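PDB 4QN8: VipE from Legionella pneumophila subsp. pneumophila str. Philadelphia 1, which is a Legionella effector of unknown molecular function, represented here by its all-helical N-terminal part, and probably acts inside the host cell. Local coordinates for residues A[79-90]-A[121-129]. Numbering follows the deposited sequence.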
loop_
_atom_site.group_PDB
_atom_site.type_symbol
_atom_site.label_atom_id
_atom_site.label_comp_id
_atom_site.label_asym_id
_atom_site.label_seq_id
_atom_site.Cartn_x
_atom_site.Cartn_y
_atom_site.Cartn_z
ATOM N N HIS A 79 -0.396 -12.080 -1.318
ATOM C CA HIS A 79 -0.650 -12.234 0.120
ATOM C C HIS A 79 0.664 -12.230 0.894
ATOM O O HIS A 79 0.791 -11.598 1.943
ATOM C CB HIS A 79 -1.417 -13.515 0.417
ATOM C CG HIS A 79 -1.794 -13.648 1.853
ATOM N ND1 HIS A 79 -2.858 -12.962 2.399
ATOM C CD2 HIS A 79 -1.229 -14.345 2.866
ATOM C CE1 HIS A 79 -2.945 -13.251 3.690
ATOM N NE2 HIS A 79 -1.965 -14.081 3.998
ATOM N N GLN A 80 1.642 -12.942 0.349
ATOM C CA GLN A 80 2.960 -13.101 0.966
ATOM C C GLN A 80 3.656 -11.742 1.013
ATOM O O GLN A 80 4.215 -11.352 2.044
ATOM C CB GLN A 80 3.754 -14.099 0.114
ATOM C CG GLN A 80 5.049 -14.641 0.664
ATOM C CD GLN A 80 5.646 -15.684 -0.287
ATOM O OE1 GLN A 80 5.904 -15.387 -1.459
ATOM N NE2 GLN A 80 5.838 -16.915 0.205
ATOM N N LEU A 81 3.604 -10.999 -0.089
ATOM C CA LEU A 81 4.218 -9.669 -0.113
ATOM C C LEU A 81 3.569 -8.760 0.926
ATOM O O LEU A 81 4.258 -8.076 1.679
ATOM C CB LEU A 81 4.125 -9.016 -1.496
ATOM C CG LEU A 81 5.081 -9.500 -2.584
ATOM C CD1 LEU A 81 4.698 -8.868 -3.919
ATOM C CD2 LEU A 81 6.525 -9.175 -2.229
ATOM N N THR A 82 2.246 -8.769 0.991
ATOM C CA THR A 82 1.558 -7.903 1.947
ATOM C C THR A 82 1.928 -8.248 3.395
ATOM O O THR A 82 2.133 -7.352 4.236
ATOM C CB THR A 82 0.047 -8.005 1.734
ATOM O OG1 THR A 82 -0.249 -7.555 0.407
ATOM C CG2 THR A 82 -0.717 -7.132 2.739
ATOM N N SER A 83 2.038 -9.532 3.691
ATOM C CA SER A 83 2.406 -9.952 5.045
ATOM C C SER A 83 3.817 -9.507 5.408
ATOM O O SER A 83 4.067 -9.060 6.538
ATOM C CB SER A 83 2.311 -11.473 5.193
ATOM O OG SER A 83 0.966 -11.901 5.127
ATOM N N ARG A 84 4.735 -9.635 4.456
ATOM C CA ARG A 84 6.097 -9.184 4.675
ATOM C C ARG A 84 6.139 -7.687 4.894
ATOM O O ARG A 84 6.861 -7.202 5.764
ATOM C CB ARG A 84 6.989 -9.555 3.492
ATOM C CG ARG A 84 7.252 -11.021 3.376
ATOM C CD ARG A 84 8.103 -11.271 2.160
ATOM N NE ARG A 84 9.488 -10.833 2.356
ATOM C CZ ARG A 84 10.324 -10.589 1.350
ATOM N NH1 ARG A 84 9.901 -10.714 0.096
ATOM N NH2 ARG A 84 11.573 -10.207 1.590
HETATM N N MSE A 85 5.358 -6.943 4.114
HETATM C CA MSE A 85 5.361 -5.499 4.249
HETATM C C MSE A 85 4.865 -5.088 5.625
HETATM O O MSE A 85 5.395 -4.147 6.229
HETATM C CB MSE A 85 4.519 -4.848 3.146
HETATM C CG MSE A 85 5.141 -5.011 1.766
HETATM SE SE MSE A 85 3.945 -4.178 0.484
HETATM C CE MSE A 85 4.951 -4.494 -1.146
ATOM N N ILE A 86 3.872 -5.800 6.133
ATOM C CA ILE A 86 3.345 -5.495 7.461
ATOM C C ILE A 86 4.417 -5.800 8.520
ATOM O O ILE A 86 4.628 -5.005 9.442
ATOM C CB ILE A 86 1.999 -6.231 7.728
ATOM C CG1 ILE A 86 0.882 -5.547 6.923
ATOM C CG2 ILE A 86 1.656 -6.245 9.211
ATOM C CD1 ILE A 86 -0.309 -6.428 6.563
ATOM N N GLU A 87 5.119 -6.923 8.376
ATOM C CA GLU A 87 6.181 -7.278 9.337
ATOM C C GLU A 87 7.347 -6.298 9.321
ATOM O O GLU A 87 7.939 -6.015 10.371
ATOM C CB GLU A 87 6.751 -8.667 9.039
ATOM C CG GLU A 87 5.944 -9.847 9.511
ATOM C CD GLU A 87 6.499 -11.139 8.951
ATOM O OE1 GLU A 87 6.900 -11.137 7.761
ATOM O OE2 GLU A 87 6.547 -12.145 9.688
ATOM N N LEU A 88 7.687 -5.800 8.132
ATOM C CA LEU A 88 8.921 -5.026 7.938
ATOM C C LEU A 88 8.753 -3.516 7.905
ATOM O O LEU A 88 9.751 -2.799 7.886
ATOM C CB LEU A 88 9.611 -5.443 6.647
ATOM C CG LEU A 88 10.077 -6.893 6.627
ATOM C CD1 LEU A 88 10.610 -7.232 5.234
ATOM C CD2 LEU A 88 11.136 -7.181 7.703
ATOM N N SER A 89 7.506 -3.051 7.864
ATOM C CA SER A 89 7.194 -1.618 7.828
ATOM C C SER A 89 7.875 -0.905 8.991
ATOM O O SER A 89 7.927 -1.446 10.097
ATOM C CB SER A 89 5.685 -1.395 7.914
ATOM O OG SER A 89 5.057 -1.746 6.703
ATOM N N PRO A 90 8.424 0.295 8.736
ATOM C CA PRO A 90 9.238 0.995 9.733
ATOM C C PRO A 90 8.427 1.372 10.954
ATOM O O PRO A 90 7.250 1.718 10.827
ATOM C CB PRO A 90 9.697 2.260 8.994
ATOM C CG PRO A 90 8.720 2.430 7.872
ATOM C CD PRO A 90 8.341 1.047 7.470
ATOM N N GLU A 121 -6.845 -12.543 6.890
ATOM C CA GLU A 121 -5.849 -13.143 7.775
ATOM C C GLU A 121 -4.801 -12.140 8.290
ATOM O O GLU A 121 -4.152 -12.383 9.309
ATOM C CB GLU A 121 -5.166 -14.325 7.081
ATOM C CG GLU A 121 -6.130 -15.420 6.620
ATOM C CD GLU A 121 -5.432 -16.523 5.835
ATOM O OE1 GLU A 121 -4.178 -16.534 5.807
ATOM O OE2 GLU A 121 -6.137 -17.378 5.246
ATOM N N HIS A 122 -4.640 -11.024 7.593
ATOM C CA HIS A 122 -3.633 -10.027 7.976
ATOM C C HIS A 122 -3.984 -9.349 9.294
ATOM O O HIS A 122 -3.100 -8.837 9.992
ATOM C CB HIS A 122 -3.465 -8.953 6.905
ATOM C CG HIS A 122 -2.860 -9.446 5.632
ATOM N ND1 HIS A 122 -1.655 -10.116 5.590
ATOM C CD2 HIS A 122 -3.283 -9.344 4.350
ATOM C CE1 HIS A 122 -1.370 -10.415 4.330
ATOM N NE2 HIS A 122 -2.335 -9.949 3.565
ATOM N N PHE A 123 -5.271 -9.344 9.640
ATOM C CA PHE A 123 -5.712 -8.692 10.876
ATOM C C PHE A 123 -5.407 -9.524 12.104
ATOM O O PHE A 123 -5.584 -9.058 13.226
ATOM C CB PHE A 123 -7.198 -8.334 10.796
ATOM C CG PHE A 123 -7.504 -7.376 9.683
ATOM C CD1 PHE A 123 -7.352 -6.010 9.862
ATOM C CD2 PHE A 123 -7.878 -7.841 8.436
ATOM C CE1 PHE A 123 -7.608 -5.124 8.827
ATOM C CE2 PHE A 123 -8.135 -6.958 7.396
ATOM C CZ PHE A 123 -7.995 -5.603 7.589
ATOM N N ASN A 124 -4.948 -10.751 11.879
ATOM C CA ASN A 124 -4.485 -11.634 12.945
ATOM C C ASN A 124 -2.980 -11.546 13.198
ATOM O O ASN A 124 -2.463 -12.163 14.134
ATOM C CB ASN A 124 -4.857 -13.085 12.624
ATOM C CG ASN A 124 -6.341 -13.339 12.727
ATOM O OD1 ASN A 124 -7.042 -12.687 13.506
ATOM N ND2 ASN A 124 -6.835 -14.295 11.942
ATOM N N SER A 125 -2.284 -10.779 12.366
ATOM C CA SER A 125 -0.828 -10.734 12.394
ATOM C C SER A 125 -0.353 -10.024 13.660
ATOM O O SER A 125 -1.080 -9.186 14.217
ATOM C CB SER A 125 -0.302 -10.003 11.154
ATOM O OG SER A 125 -0.715 -8.641 11.179
ATOM N N THR A 126 0.856 -10.358 14.111
ATOM C CA THR A 126 1.411 -9.764 15.329
ATOM C C THR A 126 1.422 -8.239 15.240
ATOM O O THR A 126 1.068 -7.548 16.196
ATOM C CB THR A 126 2.844 -10.274 15.600
ATOM O OG1 THR A 126 2.824 -11.703 15.771
ATOM C CG2 THR A 126 3.419 -9.634 16.860
ATOM N N ARG A 127 1.814 -7.707 14.089
ATOM C CA ARG A 127 1.947 -6.257 13.970
ATOM C C ARG A 127 0.576 -5.574 14.021
ATOM O O ARG A 127 0.407 -4.568 14.717
ATOM C CB ARG A 127 2.685 -5.876 12.685
ATOM C CG ARG A 127 2.955 -4.379 12.527
ATOM C CD ARG A 127 4.123 -3.956 13.390
ATOM N NE ARG A 127 4.477 -2.543 13.217
ATOM C CZ ARG A 127 5.271 -2.076 12.252
ATOM N NH1 ARG A 127 5.783 -2.902 11.353
ATOM N NH2 ARG A 127 5.542 -0.776 12.178
ATOM N N VAL A 128 -0.409 -6.116 13.313
ATOM C CA VAL A 128 -1.720 -5.462 13.300
ATOM C C VAL A 128 -2.369 -5.597 14.668
ATOM O O VAL A 128 -2.988 -4.657 15.167
ATOM C CB VAL A 128 -2.640 -6.021 12.200
ATOM C CG1 VAL A 128 -4.080 -5.511 12.366
ATOM C CG2 VAL A 128 -2.094 -5.663 10.819
ATOM N N ARG A 129 -2.212 -6.762 15.289
ATOM C CA ARG A 129 -2.738 -6.942 16.637
ATOM C C ARG A 129 -2.089 -5.996 17.633
ATOM O O ARG A 129 -2.768 -5.456 18.500
ATOM C CB ARG A 129 -2.601 -8.384 17.113
ATOM C CG ARG A 129 -3.635 -9.309 16.525
HETATM O O HOH W 1 -0.015 -10.563 7.758
#
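The imidazole of His122 is sandwiched between two side chains of helix 75-88. On one face lies the His79 ring in an offset stack, with centroids 4.2 Å apart and planes at 19°. On the opposite face Thr82 makes a CH-pi contact, its CG2 3.7 Å from the His122 ring centroid. At the ring edge a water lies in plane, 2.8 Å from His122 ND1. Glu111 of helix 103-114 holds both imidazoles, one carboxylate oxygen bonding His79 ND1 and the other His122 NE2. This should fix their rotation.

The Arg127 guanidinium has Pro90 O at its edge, near its plane. Arg127 NH1 donates to Ser89 O at 2.9 Å; that oxygen sits 16° out of the guanidinium plane. The NH2 bonds to Ser89 O and Pro90 O are weak. A bend at chi2 (78°) turns the arginine chain toward these carbonyls, just past the helix end, and Glu131 takes NE in a salt bridge.

Between the histidine stack and the arginine, Ile86 CG2 packs on Arg127 CB at 3.6 Å and on Val128. Ser125 N-caps helix 126-131, its OG accepting a weak bond from Val128 N. The arrangement is helix packing within an all-helical domain, joining helix 75-88 to the 3-10 turn and N-capped start of helix 126-131.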